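Local coordinates for WZI (Escherichia coli, PDB 2YNK), which binds carbohydrate as an outer-membrane beta-barrel lectin and underpins the assembly of the group 1 capsule, at residues A44-S47 against E51-V54. Residues are numbered along the deposited sequence; the frame is centred on the assembly and turned at random.
Sequences AKPS and EQVV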
loop_
_atom_site.group_PDB
_atom_site.type_symbol
_atom_site.label_atom_id
_atom_site.label_comp_id
_atom_site.label_asym_id
_atom_site.label_seq_id
_atom_site.Cartn_x
_atom_site.Cartn_y
_atom_site.Cartn_z
ATOM N N ALA A 44 8.966 19.801 -12.820
ATOM C CA ALA A 44 7.831 19.244 -13.545
ATOM C C ALA A 44 7.717 19.900 -14.917
ATOM O O ALA A 44 7.722 21.127 -15.033
ATOM C CB ALA A 44 6.544 19.446 -12.756
ATOM N N LYS A 45 7.598 19.068 -15.947
ATOM C CA LYS A 45 7.460 19.530 -17.316
ATOM C C LYS A 45 6.097 19.114 -17.874
ATOM O O LYS A 45 5.969 18.066 -18.511
ATOM C CB LYS A 45 8.608 18.982 -18.169
ATOM C CG LYS A 45 9.965 19.579 -17.803
ATOM C CD LYS A 45 11.072 19.142 -18.756
ATOM C CE LYS A 45 12.427 19.724 -18.363
ATOM N NZ LYS A 45 13.486 19.470 -19.388
ATOM N N PRO A 46 5.061 19.924 -17.601
ATOM C CA PRO A 46 3.774 19.738 -18.257
ATOM C C PRO A 46 3.756 20.368 -19.645
ATOM O O PRO A 46 4.506 21.304 -19.908
ATOM C CB PRO A 46 2.797 20.464 -17.330
ATOM C CG PRO A 46 3.615 21.505 -16.651
ATOM C CD PRO A 46 5.002 20.945 -16.538
ATOM N N SER A 47 2.918 19.829 -20.525
ATOM C CA SER A 47 2.701 20.401 -21.853
ATOM C C SER A 47 1.229 20.398 -22.288
ATOM O O SER A 47 0.895 20.962 -23.326
ATOM C CB SER A 47 3.548 19.654 -22.881
ATOM O OG SER A 47 3.334 18.260 -22.788
ATOM N N GLU A 51 -2.553 18.110 -17.812
ATOM C CA GLU A 51 -1.388 17.920 -16.950
ATOM C C GLU A 51 -1.231 18.996 -15.870
ATOM O O GLU A 51 -0.686 18.726 -14.800
ATOM C CB GLU A 51 -0.114 17.793 -17.790
ATOM C CG GLU A 51 -0.111 16.547 -18.664
ATOM C CD GLU A 51 1.046 16.487 -19.637
ATOM O OE1 GLU A 51 1.569 17.551 -20.054
ATOM O OE2 GLU A 51 1.416 15.353 -20.006
ATOM N N GLN A 52 -1.718 20.203 -16.136
ATOM C CA GLN A 52 -1.634 21.280 -15.150
ATOM C C GLN A 52 -2.698 21.061 -14.085
ATOM O O GLN A 52 -2.462 21.303 -12.908
ATOM C CB GLN A 52 -1.787 22.652 -15.815
ATOM C CG GLN A 52 -0.978 22.792 -17.102
ATOM C CD GLN A 52 -0.377 24.174 -17.308
ATOM O OE1 GLN A 52 -0.614 24.824 -18.334
ATOM N NE2 GLN A 52 0.420 24.622 -16.340
ATOM N N VAL A 53 -3.861 20.578 -14.513
ATOM C CA VAL A 53 -4.941 20.207 -13.596
ATOM C C VAL A 53 -4.482 19.160 -12.571
ATOM O O VAL A 53 -4.657 19.338 -11.367
ATOM C CB VAL A 53 -6.161 19.649 -14.368
ATOM C CG1 VAL A 53 -7.170 19.017 -13.416
ATOM C CG2 VAL A 53 -6.816 20.742 -15.196
ATOM N N VAL A 54 -3.884 18.074 -13.045
ATOM C CA VAL A 54 -3.381 17.056 -12.134
ATOM C C VAL A 54 -2.312 17.652 -11.218
ATOM O O VAL A 54 -2.416 17.527 -10.008
ATOM C CB VAL A 54 -2.847 15.807 -12.870
ATOM C CG1 VAL A 54 -2.247 14.828 -11.874
ATOM C CG2 VAL A 54 -3.957 15.131 -13.668
#
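The carboxylate of Glu-51 is the flat group that carries this contact: the puckered ring of Pro-46 stands to one side of its plane and beyond OE1, while OG of Ser-47 lies somewhat off the plane on the other side. Between these two, the backbone N of Ser-47 meets OE1 of Glu-51 nearly along the C-O axis, at 2.7 Å. With an N-H...O angle of 172°, the bond is almost straight. OG of Ser-47 adds a weak second bond to the same OE1, at 3.3 Å. The amide of Tyr-48, the next residue along, also donates to OE1.

Such a glutamate illustrates how a helix start can be tied to the chain that leads into it. Glu-51 belongs to the first turn of helix 49-65; its bond from the backbone N of Tyr-48, just ahead of the helix, resembles the glutamate half of a capping box, and the bonds from Ser-47 extend that grip one residue further back. CG lies beside the backbone N and anti to the carbonyl carbon (chi1 -65°), and the chain then runs extended, carrying the carboxylate back to the connection from helix 34-42. Both helices precede the first barrel strand, 69-76.

On the side of the carboxylate plane where the ring stands, aliphatic carbons close up: CB of Pro-46 rests 4.0 Å from CB of Glu-51. CB of Pro-46 also lies alongside CG of Gln-52, more loosely, at 4.4 Å. Pro-46 also touches Leu-55, one turn further on. The other carboxylate oxygen, OE2, forms a salt bridge with NE of Arg-20, a pairing that, with the amides at OE1, would favour the ionised form of this buried side chain. Trp-16 of helix 8-19 and Val-22 pack against Glu-51 as well.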